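Local coordinates for protein amorpha-4,11-diene synthase (Artemisia annua, PDB 4GAX) that probably converts farnesyl diphosphate into cyclic sesquiterpene products, as a terpene synthase with a metal-dependent catalytic domain, at residues V63-L66 against L67-A70; L81-V84 against D85-Q88; I100-A103 against L104-I107; L122-R125 against L126-Q130. All blocks are in the same frame, centred on the assembly; numbering follows the deposited sequence.

In the fold
Four one-turn contacts mark four helices in chain order, all in the helical N-terminal part of the terpene synthase fold. Interaction 2, on helix 77-89, touches each of the others. It packs on interaction 1 through L66 CB and L83 CD2, 3.6 Å apart, and on interaction 3 through V84 CG1 and I100 CG2, 4.0 Å apart. A salt bridge of 2.8 Å from D85 OD1 to R125 NH2 joins it to interaction 4. Interactions 3 and 4 meet at L104 and M127, whereas the centres of interactions 1 and 4 lie about 19 Å apart without touching. No ligand or metal site is identified at these contacts.

Interaction 1. Residues V63-L66 against L67-A70; sequences VRQL and LKEA
Q65 and E69 form the solvent-side half of this helical turn, V63 and L67 the packed half. On the packed side L67 N donates to V63 O at 3.1 Å, and L67 CG rests 3.5 Å from the same V63 O. Beyond it the side chains touch more lightly, V63 CG1 standing 4.3 Å from L67 CD1. The space around these tips is filled from other helices: L80 and L83 pack on L67, while L240 and L243 pack on V63. A70, whose N bonds to L66 O, is also buried and meets L80. On the outer side the chain of Q65 bends at its second torsion (chi2 72°), which turns the amide along the helix toward the extended E69. Q65 NE2 donates to E69 OE2 there; the modelled 2.5 Å is unusually short and its exact value doubtful. Amide and carboxylate planes stand 79° apart, so the two groups meet nearly at right angles. E69 CG also lies 3.1 Å from Q65 O. Replacing E69 with alanine would probably leave the Q65 amide without its mate in this turn and free to swing. R64, on the same helix, sends its NE to a salt bridge with E99. Apolar residues inward and polar ones outward make this a typical amphipathic helix of the all-helical N-terminal domain of plant terpene synthases.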
ATOM      1  N   VAL A  63     -23.472  -6.424  14.454  1.00 23.16           N
ATOM      2  CA  VAL A  63     -22.749  -6.875  13.266  1.00 22.90           C
ATOM      3  C   VAL A  63     -22.221  -8.307  13.411  1.00 25.17           C
ATOM      4  O   VAL A  63     -22.247  -9.086  12.451  1.00 23.14           O
ATOM      5  CB  VAL A  63     -21.592  -5.913  12.904  1.00 25.97           C
ATOM      6  CG1 VAL A  63     -20.803  -6.429  11.690  1.00 25.13           C
ATOM      7  CG2 VAL A  63     -22.150  -4.512  12.618  1.00 23.32           C
ATOM      8  N   ARG A  64     -21.747  -8.667  14.600  1.00 28.05           N
ATOM      9  CA  ARG A  64     -21.327 -10.052  14.812  1.00 26.91           C
ATOM     10  C   ARG A  64     -22.491 -10.986  14.556  1.00 23.71           C
ATOM     11  O   ARG A  64     -22.334 -12.005  13.884  1.00 30.58           O
ATOM     12  CB  ARG A  64     -20.786 -10.269  16.217  1.00 24.85           C
ATOM     13  CG  ARG A  64     -19.467  -9.608  16.423  1.00 30.07           C
ATOM     14  CD  ARG A  64     -18.818 -10.052  17.709  1.00 32.16           C
ATOM     15  NE  ARG A  64     -17.554  -9.354  17.882  1.00 41.54           N
ATOM     16  CZ  ARG A  64     -17.360  -8.360  18.740  1.00 42.39           C
ATOM     17  NH1 ARG A  64     -18.346  -7.965  19.538  1.00 42.92           N
ATOM     18  NH2 ARG A  64     -16.166  -7.781  18.816  1.00 49.81           N
ATOM     19  N   GLN A  65     -23.663 -10.621  15.072  1.00 26.60           N
ATOM     20  CA  GLN A  65     -24.856 -11.431  14.905  1.00 29.20           C
ATOM     21  C   GLN A  65     -25.271 -11.562  13.433  1.00 32.08           C
ATOM     22  O   GLN A  65     -25.716 -12.628  13.002  1.00 27.21           O
ATOM     23  CB  GLN A  65     -26.002 -10.872  15.752  1.00 34.45           C
ATOM     24  CG  GLN A  65     -27.356 -11.532  15.526  1.00 36.22           C
ATOM     25  CD  GLN A  65     -27.431 -12.952  16.089  1.00 57.33           C
ATOM     26  OE1 GLN A  65     -26.483 -13.446  16.711  1.00 57.62           O
ATOM     27  NE2 GLN A  65     -28.567 -13.610  15.872  1.00 62.00           N
ATOM     28  N   LEU A  66     -25.127 -10.483  12.666  1.00 27.41           N
ATOM     29  CA  LEU A  66     -25.401 -10.523  11.228  1.00 29.16           C
ATOM     30  C   LEU A  66     -24.515 -11.540  10.517  1.00 26.68           C
ATOM     31  O   LEU A  66     -24.985 -12.315   9.679  1.00 23.88           O
ATOM     32  CB  LEU A  66     -25.166  -9.150  10.599  1.00 28.19           C
ATOM     33  CG  LEU A  66     -26.155  -8.040  10.948  1.00 37.82           C
ATOM     34  CD1 LEU A  66     -25.776  -6.762  10.223  1.00 46.02           C
ATOM     35  CD2 LEU A  66     -27.580  -8.458  10.614  1.00 43.49           C
ATOM     36  N   LEU A  67     -23.226 -11.522  10.849  1.00 23.87           N
ATOM     37  CA  LEU A  67     -22.274 -12.422  10.227  1.00 22.97           C
ATOM     38  C   LEU A  67     -22.592 -13.860  10.619  1.00 26.51           C
ATOM     39  O   LEU A  67     -22.564 -14.768   9.784  1.00 26.15           O
ATOM     40  CB  LEU A  67     -20.847 -12.047  10.655  1.00 21.81           C
ATOM     41  CG  LEU A  67     -20.310 -10.741  10.064  1.00 21.72           C
ATOM     42  CD1 LEU A  67     -19.066 -10.297  10.859  1.00 23.70           C
ATOM     43  CD2 LEU A  67     -19.945 -10.955   8.603  1.00 24.72           C
ATOM     44  N   LYS A  68     -22.925 -14.058  11.891  1.00 22.69           N
ATOM     45  CA  LYS A  68     -23.212 -15.394  12.406  1.00 26.48           C
ATOM     46  C   LYS A  68     -24.453 -15.981  11.747  1.00 29.59           C
ATOM     47  O   LYS A  68     -24.457 -17.150  11.353  1.00 30.64           O
ATOM     48  CB  LYS A  68     -23.404 -15.348  13.937  1.00 29.68           C
ATOM     49  CG  LYS A  68     -23.722 -16.692  14.549  1.00 37.78           C
ATOM     50  CD  LYS A  68     -24.072 -16.585  16.030  1.00 50.89           C
ATOM     51  CE  LYS A  68     -24.255 -17.966  16.649  1.00 60.61           C
ATOM     52  NZ  LYS A  68     -23.012 -18.781  16.543  1.00 62.97           N
ATOM     53  N   GLU A  69     -25.504 -15.171  11.634  1.00 25.41           N
ATOM     54  CA  GLU A  69     -26.769 -15.619  11.057  1.00 31.41           C
ATOM     55  C   GLU A  69     -26.618 -16.034   9.596  1.00 29.47           C
ATOM     56  O   GLU A  69     -27.197 -17.036   9.156  1.00 30.66           O
ATOM     57  CB  GLU A  69     -27.834 -14.526  11.191  1.00 38.84           C
ATOM     58  CG  GLU A  69     -28.312 -14.309  12.617  1.00 53.14           C
ATOM     59  CD  GLU A  69     -29.219 -13.098  12.753  1.00 65.97           C
ATOM     60  OE1 GLU A  69     -29.334 -12.318  11.779  1.00 66.12           O
ATOM     61  OE2 GLU A  69     -29.817 -12.927  13.838  1.00 74.40           O
ATOM     62  N   ALA A  70     -25.843 -15.255   8.851  1.00 24.28           N
ATOM     63  CA  ALA A  70     -25.596 -15.534   7.438  1.00 26.37           C
ATOM     64  C   ALA A  70     -24.693 -16.763   7.246  1.00 33.65           C
ATOM     65  O   ALA A  70     -24.916 -17.586   6.353  1.00 31.73           O
ATOM     66  CB  ALA A  70     -24.979 -14.313   6.771  1.00 25.89           C
TER

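Interaction 2. Residues L81-V84 against D85-Q88; sequences LKLV and DEIQ
K82 and E86, one turn apart, form a salt bridge in which K82 NZ lies 2.8 Å from E86 OE2. The ammonium comes to the anti lone pair of that oxygen, the one turned away from OE1. E86 reaches it with a chain extended beyond CG, whereas the lysine doubles back, bent at chi2 (49°) and again at chi4 (72°). K82 CG, nearer the backbone, also lies 3.6 Å from E86 OE2, so methylene as well as ammonium borders the carboxylate. Two further pairings follow the helix, one apolar and one of a methyl beside an amide. L83 CG touches I87 CD1 at 4.0 Å, and V84 lies alongside Q88, both pointing the same way, with CG1 of V84 3.8 Å from NE2 of Q88. The backbone ladder underneath sets this spacing: I87 N donates to L83 O at 2.9 Å, and Q88 N reaches V84 O equally closely. Farther out, D85 adds a second carboxylate, its OD2 4.8 Å from K82 NZ and not in contact with it. D85 OD1 forms a salt bridge with R125, which ties helix 77-89 to helix 120-129. The E86 carboxylate, with D85 more distantly, would probably favour a charged K82. L66 and L67 cover L83, and I100 packs on V84, I87 and Q88. Spaced i to i+4, the Lys-Glu pair is a classic intrahelical salt bridge, here on a helix lodged among three others of the terpene synthase N-terminal helical domain.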
ATOM      1  N   LEU A  81     -21.111 -13.121   1.873  1.00 20.95           N
ATOM      2  CA  LEU A  81     -19.998 -12.550   1.117  1.00 20.84           C
ATOM      3  C   LEU A  81     -20.229 -11.072   0.901  1.00 22.19           C
ATOM      4  O   LEU A  81     -19.296 -10.282   0.987  1.00 17.92           O
ATOM      5  CB  LEU A  81     -19.825 -13.248  -0.236  1.00 20.54           C
ATOM      6  CG  LEU A  81     -19.315 -14.691  -0.168  1.00 23.01           C
ATOM      7  CD1 LEU A  81     -19.208 -15.244  -1.582  1.00 23.71           C
ATOM      8  CD2 LEU A  81     -17.953 -14.725   0.520  1.00 19.10           C
ATOM      9  N   LYS A  82     -21.472 -10.700   0.598  1.00 17.40           N
ATOM     10  CA  LYS A  82     -21.805  -9.293   0.394  1.00 20.14           C
ATOM     11  C   LYS A  82     -21.582  -8.475   1.664  1.00 23.64           C
ATOM     12  O   LYS A  82     -21.097  -7.333   1.607  1.00 17.35           O
ATOM     13  CB  LYS A  82     -23.249  -9.146  -0.094  1.00 26.13           C
ATOM     14  CG  LYS A  82     -23.609  -7.740  -0.554  1.00 31.93           C
ATOM     15  CD  LYS A  82     -22.554  -7.196  -1.528  1.00 35.18           C
ATOM     16  CE  LYS A  82     -23.064  -5.993  -2.326  1.00 44.34           C
ATOM     17  NZ  LYS A  82     -23.186  -4.747  -1.512  1.00 43.80           N
ATOM     18  N   LEU A  83     -21.947  -9.048   2.808  1.00 21.36           N
ATOM     19  CA  LEU A  83     -21.767  -8.363   4.086  1.00 18.59           C
ATOM     20  C   LEU A  83     -20.283  -8.193   4.381  1.00 19.40           C
ATOM     21  O   LEU A  83     -19.853  -7.128   4.845  1.00 22.67           O
ATOM     22  CB  LEU A  83     -22.401  -9.188   5.204  1.00 19.50           C
ATOM     23  CG  LEU A  83     -22.391  -8.622   6.626  1.00 26.63           C
ATOM     24  CD1 LEU A  83     -22.927  -7.201   6.640  1.00 32.64           C
ATOM     25  CD2 LEU A  83     -23.271  -9.511   7.512  1.00 25.30           C
ATOM     26  N   VAL A  84     -19.503  -9.245   4.117  1.00 19.80           N
ATOM     27  CA  VAL A  84     -18.055  -9.194   4.316  1.00 23.96           C
ATOM     28  C   VAL A  84     -17.479  -8.085   3.442  1.00 21.72           C
ATOM     29  O   VAL A  84     -16.694  -7.257   3.901  1.00 19.06           O
ATOM     30  CB  VAL A  84     -17.384 -10.553   3.966  1.00 19.76           C
ATOM     31  CG1 VAL A  84     -15.870 -10.410   3.887  1.00 18.39           C
ATOM     32  CG2 VAL A  84     -17.768 -11.633   4.985  1.00 18.69           C
ATOM     33  N   ASP A  85     -17.887  -8.056   2.180  1.00 16.48           N
ATOM     34  CA  ASP A  85     -17.411  -7.009   1.266  1.00 21.79           C
ATOM     35  C   ASP A  85     -17.727  -5.597   1.786  1.00 20.30           C
ATOM     36  O   ASP A  85     -16.917  -4.673   1.685  1.00 16.39           O
ATOM     37  CB  ASP A  85     -18.078  -7.201  -0.089  1.00 19.32           C
ATOM     38  CG  ASP A  85     -17.635  -6.191  -1.111  1.00 24.63           C
ATOM     39  OD1 ASP A  85     -16.412  -5.978  -1.253  1.00 28.01           O
ATOM     40  OD2 ASP A  85     -18.513  -5.628  -1.804  1.00 24.53           O
ATOM     41  N   GLU A  86     -18.925  -5.411   2.324  1.00 17.76           N
ATOM     42  CA  GLU A  86     -19.317  -4.083   2.783  1.00 21.66           C
ATOM     43  C   GLU A  86     -18.498  -3.693   4.015  1.00 18.47           C
ATOM     44  O   GLU A  86     -18.020  -2.554   4.136  1.00 20.26           O
ATOM     45  CB  GLU A  86     -20.808  -4.064   3.080  1.00 24.93           C
ATOM     46  CG  GLU A  86     -21.644  -4.203   1.835  1.00 29.38           C
ATOM     47  CD  GLU A  86     -23.104  -4.440   2.158  1.00 40.29           C
ATOM     48  OE1 GLU A  86     -23.433  -4.485   3.366  1.00 31.23           O
ATOM     49  OE2 GLU A  86     -23.913  -4.585   1.209  1.00 42.98           O
ATOM     50  N   ILE A  87     -18.309  -4.646   4.919  1.00 17.77           N
ATOM     51  CA  ILE A  87     -17.487  -4.381   6.099  1.00 15.91           C
ATOM     52  C   ILE A  87     -16.060  -3.991   5.677  1.00 20.92           C
ATOM     53  O   ILE A  87     -15.477  -3.056   6.227  1.00 19.84           O
ATOM     54  CB  ILE A  87     -17.465  -5.602   7.039  1.00 19.10           C
ATOM     55  CG1 ILE A  87     -18.868  -5.834   7.601  1.00 20.84           C
ATOM     56  CG2 ILE A  87     -16.449  -5.398   8.170  1.00 20.32           C
ATOM     57  CD1 ILE A  87     -19.033  -7.204   8.329  1.00 17.46           C
ATOM     58  N   GLN A  88     -15.513  -4.685   4.682  1.00 18.70           N
ATOM     59  CA  GLN A  88     -14.142  -4.429   4.246  1.00 21.66           C
ATOM     60  C   GLN A  88     -14.026  -3.064   3.576  1.00 18.64           C
ATOM     61  O   GLN A  88     -13.112  -2.283   3.859  1.00 22.68           O
ATOM     62  CB  GLN A  88     -13.662  -5.532   3.283  1.00 18.40           C
ATOM     63  CG  GLN A  88     -13.382  -6.877   3.956  1.00 22.05           C
ATOM     64  CD  GLN A  88     -13.028  -7.973   2.941  1.00 23.23           C
ATOM     65  OE1 GLN A  88     -13.339  -7.862   1.755  1.00 24.87           O
ATOM     66  NE2 GLN A  88     -12.375  -9.028   3.410  1.00 24.65           N
TER

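Interaction 3. Residues I100-A103 against L104-I107; sequences IDHA and LQHI
The H102 imidazole and the Q105 amide are the flat groups that meet here, CD2 of H102 lying 4.0 Å from OE1 of Q105. The oxygen comes to the ring at a slant, and the ring and amide planes are turned 76° from each other. With CG of Q105 anti to the backbone N (chi1 -178°) and the chain extended beyond it, the amide is carried out to the level of the ring. L71 touches H102 from the neighbouring helix 52-71. The other pairing is apolar. I100 and L104 lie side by side, pointing the same way, with I100 CG2 4.0 Å from L104 CD1. Beneath them L104 N donates to I100 O at 2.9 Å in an almost straight bond (177°). A103 O accepts from I107 N in a more bent bond, and I107 CG1 packs 3.2 Å from that oxygen. Outside the turn, I100 leans on V84 and I87, while L104 reaches L81 and M127; D101 OD1 is hydrogen-bonded to Q130 NE2. Chemically, the turn is held mainly by its backbone bonds and the buried I100-L104 pair, and the histidine-glutamine touch on the exposed side probably adds little.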
ATOM      1  N   ILE A 100     -14.357 -12.567  10.164  1.00 19.03           N
ATOM      2  CA  ILE A 100     -14.181 -12.581   8.713  1.00 19.89           C
ATOM      3  C   ILE A 100     -13.232 -13.693   8.259  1.00 24.74           C
ATOM      4  O   ILE A 100     -13.532 -14.420   7.313  1.00 26.70           O
ATOM      5  CB  ILE A 100     -13.680 -11.220   8.208  1.00 25.31           C
ATOM      6  CG1 ILE A 100     -14.779 -10.167   8.376  1.00 28.16           C
ATOM      7  CG2 ILE A 100     -13.267 -11.294   6.753  1.00 24.82           C
ATOM      8  CD1 ILE A 100     -14.310  -8.775   7.983  1.00 23.46           C
ATOM      9  N   ASP A 101     -12.079 -13.820   8.908  1.00 24.62           N
ATOM     10  CA  ASP A 101     -11.172 -14.922   8.570  1.00 23.47           C
ATOM     11  C   ASP A 101     -11.877 -16.255   8.715  1.00 23.65           C
ATOM     12  O   ASP A 101     -11.792 -17.106   7.835  1.00 20.93           O
ATOM     13  CB  ASP A 101      -9.905 -14.884   9.432  1.00 20.08           C
ATOM     14  CG  ASP A 101      -9.057 -13.647   9.148  1.00 28.46           C
ATOM     15  OD1 ASP A 101      -9.310 -12.974   8.114  1.00 28.85           O
ATOM     16  OD2 ASP A 101      -8.163 -13.337   9.959  1.00 32.25           O
ATOM     17  N   HIS A 102     -12.611 -16.428   9.810  1.00 22.99           N
ATOM     18  CA  HIS A 102     -13.321 -17.689  10.019  1.00 24.54           C
ATOM     19  C   HIS A 102     -14.414 -17.935   8.963  1.00 26.04           C
ATOM     20  O   HIS A 102     -14.586 -19.056   8.479  1.00 21.66           O
ATOM     21  CB  HIS A 102     -13.907 -17.747  11.422  1.00 27.45           C
ATOM     22  CG  HIS A 102     -14.751 -18.957  11.671  1.00 30.52           C
ATOM     23  ND1 HIS A 102     -16.129 -18.929  11.583  1.00 37.80           N
ATOM     24  CD2 HIS A 102     -14.419 -20.221  12.007  1.00 29.74           C
ATOM     25  CE1 HIS A 102     -16.605 -20.132  11.854  1.00 33.69           C
ATOM     26  NE2 HIS A 102     -15.591 -20.936  12.111  1.00 38.35           N
ATOM     27  N   ALA A 103     -15.142 -16.883   8.609  1.00 20.96           N
ATOM     28  CA  ALA A 103     -16.203 -16.957   7.603  1.00 26.25           C
ATOM     29  C   ALA A 103     -15.648 -17.361   6.241  1.00 22.39           C
ATOM     30  O   ALA A 103     -16.148 -18.290   5.617  1.00 21.96           O
ATOM     31  CB  ALA A 103     -16.916 -15.602   7.492  1.00 25.15           C
ATOM     32  N   LEU A 104     -14.613 -16.657   5.787  1.00 19.40           N
ATOM     33  CA  LEU A 104     -14.001 -16.957   4.492  1.00 16.67           C
ATOM     34  C   LEU A 104     -13.347 -18.332   4.474  1.00 19.29           C
ATOM     35  O   LEU A 104     -13.374 -19.026   3.447  1.00 21.76           O
ATOM     36  CB  LEU A 104     -13.001 -15.870   4.098  1.00 15.88           C
ATOM     37  CG  LEU A 104     -13.640 -14.492   3.892  1.00 23.94           C
ATOM     38  CD1 LEU A 104     -12.579 -13.478   3.461  1.00 26.04           C
ATOM     39  CD2 LEU A 104     -14.770 -14.536   2.862  1.00 21.10           C
ATOM     40  N   GLN A 105     -12.786 -18.739   5.614  1.00 21.08           N
ATOM     41  CA  GLN A 105     -12.221 -20.081   5.740  1.00 23.54           C
ATOM     42  C   GLN A 105     -13.312 -21.112   5.524  1.00 27.58           C
ATOM     43  O   GLN A 105     -13.128 -22.115   4.812  1.00 20.31           O
ATOM     44  CB  GLN A 105     -11.624 -20.282   7.133  1.00 20.28           C
ATOM     45  CG  GLN A 105     -10.967 -21.635   7.337  1.00 20.17           C
ATOM     46  CD  GLN A 105     -10.645 -21.896   8.800  1.00 29.67           C
ATOM     47  OE1 GLN A 105     -11.425 -21.533   9.684  1.00 31.37           O
ATOM     48  NE2 GLN A 105      -9.484 -22.518   9.066  1.00 25.25           N
ATOM     49  N   HIS A 106     -14.455 -20.866   6.153  1.00 21.20           N
ATOM     50  CA  HIS A 106     -15.572 -21.798   6.078  1.00 25.47           C
ATOM     51  C   HIS A 106     -16.154 -21.836   4.665  1.00 24.97           C
ATOM     52  O   HIS A 106     -16.555 -22.899   4.170  1.00 21.20           O
ATOM     53  CB  HIS A 106     -16.648 -21.402   7.080  1.00 21.80           C
ATOM     54  CG  HIS A 106     -17.793 -22.360   7.132  1.00 26.46           C
ATOM     55  ND1 HIS A 106     -19.002 -22.106   6.514  1.00 37.00           N
ATOM     56  CD2 HIS A 106     -17.910 -23.571   7.712  1.00 28.54           C
ATOM     57  CE1 HIS A 106     -19.816 -23.123   6.723  1.00 35.28           C
ATOM     58  NE2 HIS A 106     -19.185 -24.027   7.446  1.00 35.37           N
ATOM     59  N   ILE A 107     -16.203 -20.675   4.020  1.00 20.76           N
ATOM     60  CA  ILE A 107     -16.650 -20.598   2.624  1.00 25.52           C
ATOM     61  C   ILE A 107     -15.702 -21.391   1.728  1.00 26.98           C
ATOM     62  O   ILE A 107     -16.138 -22.168   0.861  1.00 24.95           O
ATOM     63  CB  ILE A 107     -16.710 -19.137   2.119  1.00 24.73           C
ATOM     64  CG1 ILE A 107     -17.779 -18.352   2.879  1.00 30.51           C
ATOM     65  CG2 ILE A 107     -17.055 -19.094   0.619  1.00 23.76           C
ATOM     66  CD1 ILE A 107     -19.155 -18.977   2.786  1.00 33.93           C
TER

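Interaction 4. Residues L122-R125 against L126-Q130; sequences LWFR and LMRKQ
A Met-aromatic contact and a phenylalanine rim atom set over an arginine guanidinium mark successive positions of helix 120-129. M127 CG sits over one face of W123, 3.6 Å from the centroid of its five-membered ring and 24° off the normal, a CH-pi contact. M127 SD is farther out and oblique, 4.6 Å from the same centroid. One residue on, F124 CZ lies over the centre of the R128 guanidinium, 3.3 Å from R128 CZ, with the two planes 43° apart. R128 gets there by a chain extended from CG to NE. Its buried nitrogens are satisfied elsewhere: NH2 by a salt bridge to E174 and by V134 O, NH1 by M169 O. With leucine in its place, E174 would probably lose its charge partner and those two carbonyls their donors. L122 CD1 packs 3.7 Å from L126 CG, and L126 N bonds to L122 O at 2.9 Å. W115 stacks on W123, and F139 meets F124 edge-to-face. L126 packs on L81 and Q88 of helix 77-89, M127 on L104 and Y108 of helix 97-111, and F124 on A166 of helix 157-167, so three helices border this buried turn.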
ATOM      1  N   LEU A 122     -17.879 -11.784  -6.940  1.00 16.71           N
ATOM      2  CA  LEU A 122     -17.493 -11.307  -5.611  1.00 22.38           C
ATOM      3  C   LEU A 122     -16.779 -12.419  -4.851  1.00 24.91           C
ATOM      4  O   LEU A 122     -15.768 -12.190  -4.182  1.00 18.70           O
ATOM      5  CB  LEU A 122     -18.730 -10.829  -4.831  1.00 19.15           C
ATOM      6  CG  LEU A 122     -18.464 -10.417  -3.384  1.00 23.12           C
ATOM      7  CD1 LEU A 122     -17.448  -9.263  -3.356  1.00 20.67           C
ATOM      8  CD2 LEU A 122     -19.741 -10.040  -2.667  1.00 19.07           C
ATOM      9  N   TRP A 123     -17.288 -13.637  -4.973  1.00 14.87           N
ATOM     10  CA  TRP A 123     -16.663 -14.766  -4.301  1.00 14.13           C
ATOM     11  C   TRP A 123     -15.212 -14.884  -4.746  1.00 24.63           C
ATOM     12  O   TRP A 123     -14.314 -15.032  -3.917  1.00 20.53           O
ATOM     13  CB  TRP A 123     -17.420 -16.058  -4.608  1.00 15.65           C
ATOM     14  CG  TRP A 123     -16.639 -17.312  -4.296  1.00 20.27           C
ATOM     15  CD1 TRP A 123     -16.522 -17.922  -3.081  1.00 19.36           C
ATOM     16  CD2 TRP A 123     -15.880 -18.110  -5.223  1.00 21.28           C
ATOM     17  NE1 TRP A 123     -15.734 -19.057  -3.190  1.00 18.18           N
ATOM     18  CE2 TRP A 123     -15.324 -19.187  -4.495  1.00 18.83           C
ATOM     19  CE3 TRP A 123     -15.611 -18.014  -6.596  1.00 22.13           C
ATOM     20  CZ2 TRP A 123     -14.531 -20.169  -5.091  1.00 20.76           C
ATOM     21  CZ3 TRP A 123     -14.818 -18.981  -7.192  1.00 24.15           C
ATOM     22  CH2 TRP A 123     -14.290 -20.050  -6.441  1.00 21.83           C
ATOM     23  N   PHE A 124     -14.992 -14.783  -6.055  1.00 16.45           N
ATOM     24  CA  PHE A 124     -13.667 -14.970  -6.631  1.00 22.84           C
ATOM     25  C   PHE A 124     -12.689 -13.953  -6.045  1.00 18.74           C
ATOM     26  O   PHE A 124     -11.587 -14.305  -5.613  1.00 19.51           O
ATOM     27  CB  PHE A 124     -13.757 -14.834  -8.158  1.00 24.84           C
ATOM     28  CG  PHE A 124     -12.434 -14.842  -8.862  1.00 21.04           C
ATOM     29  CD1 PHE A 124     -11.819 -16.033  -9.198  1.00 23.70           C
ATOM     30  CD2 PHE A 124     -11.824 -13.648  -9.223  1.00 19.76           C
ATOM     31  CE1 PHE A 124     -10.588 -16.043  -9.876  1.00 21.89           C
ATOM     32  CE2 PHE A 124     -10.619 -13.638  -9.905  1.00 11.38           C
ATOM     33  CZ  PHE A 124      -9.990 -14.846 -10.229  1.00 16.70           C
ATOM     34  N   ARG A 125     -13.095 -12.691  -6.041  1.00 17.80           N
ATOM     35  CA  ARG A 125     -12.221 -11.626  -5.577  1.00 27.82           C
ATOM     36  C   ARG A 125     -11.939 -11.701  -4.072  1.00 22.39           C
ATOM     37  O   ARG A 125     -10.797 -11.538  -3.641  1.00 19.35           O
ATOM     38  CB  ARG A 125     -12.806 -10.259  -5.949  1.00 23.08           C
ATOM     39  CG  ARG A 125     -11.962  -9.099  -5.457  1.00 13.73           C
ATOM     40  CD  ARG A 125     -12.481  -7.765  -5.966  1.00 14.87           C
ATOM     41  NE  ARG A 125     -13.797  -7.419  -5.410  1.00 19.45           N
ATOM     42  CZ  ARG A 125     -13.999  -7.042  -4.147  1.00 26.44           C
ATOM     43  NH1 ARG A 125     -12.972  -6.951  -3.302  1.00 24.70           N
ATOM     44  NH2 ARG A 125     -15.226  -6.739  -3.730  1.00 17.54           N
ATOM     45  N   LEU A 126     -12.975 -11.949  -3.273  1.00 19.08           N
ATOM     46  CA  LEU A 126     -12.788 -12.076  -1.820  1.00 19.31           C
ATOM     47  C   LEU A 126     -11.931 -13.275  -1.451  1.00 19.21           C
ATOM     48  O   LEU A 126     -11.124 -13.211  -0.501  1.00 18.91           O
ATOM     49  CB  LEU A 126     -14.128 -12.161  -1.081  1.00 17.51           C
ATOM     50  CG  LEU A 126     -15.111 -11.000  -1.133  1.00 19.29           C
ATOM     51  CD1 LEU A 126     -16.289 -11.285  -0.163  1.00 21.73           C
ATOM     52  CD2 LEU A 126     -14.436  -9.672  -0.803  1.00 22.42           C
ATOM     53  N   MET A 127     -12.096 -14.378  -2.180  1.00 13.15           N
ATOM     54  CA  MET A 127     -11.234 -15.530  -1.944  1.00 13.55           C
ATOM     55  C   MET A 127      -9.766 -15.186  -2.224  1.00 16.06           C
ATOM     56  O   MET A 127      -8.896 -15.421  -1.388  1.00 19.41           O
ATOM     57  CB  MET A 127     -11.679 -16.741  -2.785  1.00 21.74           C
ATOM     58  CG  MET A 127     -12.995 -17.378  -2.307  1.00 23.32           C
ATOM     59  SD  MET A 127     -12.915 -18.096  -0.639  1.00 28.80           S
ATOM     60  CE  MET A 127     -13.646 -16.797   0.325  1.00 20.39           C
ATOM     61  N   ARG A 128      -9.490 -14.613  -3.395  1.00 18.44           N
ATOM     62  CA  ARG A 128      -8.107 -14.293  -3.772  1.00 15.88           C
ATOM     63  C   ARG A 128      -7.506 -13.224  -2.866  1.00 15.03           C
ATOM     64  O   ARG A 128      -6.335 -13.291  -2.528  1.00 18.87           O
ATOM     65  CB  ARG A 128      -8.010 -13.863  -5.253  1.00 19.11           C
ATOM     66  CG  ARG A 128      -8.107 -15.067  -6.210  1.00 23.86           C
ATOM     67  CD  ARG A 128      -7.481 -14.783  -7.584  1.00 16.99           C
ATOM     68  NE  ARG A 128      -7.444 -16.014  -8.388  1.00 17.64           N
ATOM     69  CZ  ARG A 128      -7.008 -16.068  -9.643  1.00 21.99           C
ATOM     70  NH1 ARG A 128      -6.539 -14.968 -10.213  1.00 18.93           N
ATOM     71  NH2 ARG A 128      -7.048 -17.211 -10.323  1.00 18.10           N
ATOM     72  N   LYS A 129      -8.311 -12.246  -2.474  1.00 19.61           N
ATOM     73  CA  LYS A 129      -7.848 -11.231  -1.523  1.00 20.18           C
ATOM     74  C   LYS A 129      -7.422 -11.896  -0.206  1.00 18.61           C
ATOM     75  O   LYS A 129      -6.482 -11.449   0.451  1.00 22.33           O
ATOM     76  CB  LYS A 129      -8.942 -10.192  -1.284  1.00 17.18           C
ATOM     77  CG  LYS A 129      -8.632  -9.106  -0.231  1.00 22.03           C
ATOM     78  CD  LYS A 129      -9.763  -8.053  -0.196  1.00 27.59           C
ATOM     79  CE  LYS A 129      -9.575  -7.038   0.951  1.00 35.13           C
ATOM     80  NZ  LYS A 129      -8.139  -6.811   1.273  1.00 39.92           N
ATOM     81  N   GLN A 130      -8.103 -12.977   0.158  1.00 21.39           N
ATOM     82  CA  GLN A 130      -7.816 -13.702   1.393  1.00 17.47           C
ATOM     83  C   GLN A 130      -6.597 -14.610   1.222  1.00 24.57           C
ATOM     84  O   GLN A 130      -6.080 -15.192   2.187  1.00 22.04           O
ATOM     85  CB  GLN A 130      -9.064 -14.494   1.827  1.00 23.56           C
ATOM     86  CG  GLN A 130      -9.030 -15.082   3.235  1.00 26.54           C
ATOM     87  CD  GLN A 130      -9.062 -14.041   4.334  1.00 35.87           C
ATOM     88  OE1 GLN A 130      -9.215 -12.842   4.077  1.00 31.56           O
ATOM     89  NE2 GLN A 130      -8.911 -14.500   5.580  1.00 22.29           N
TER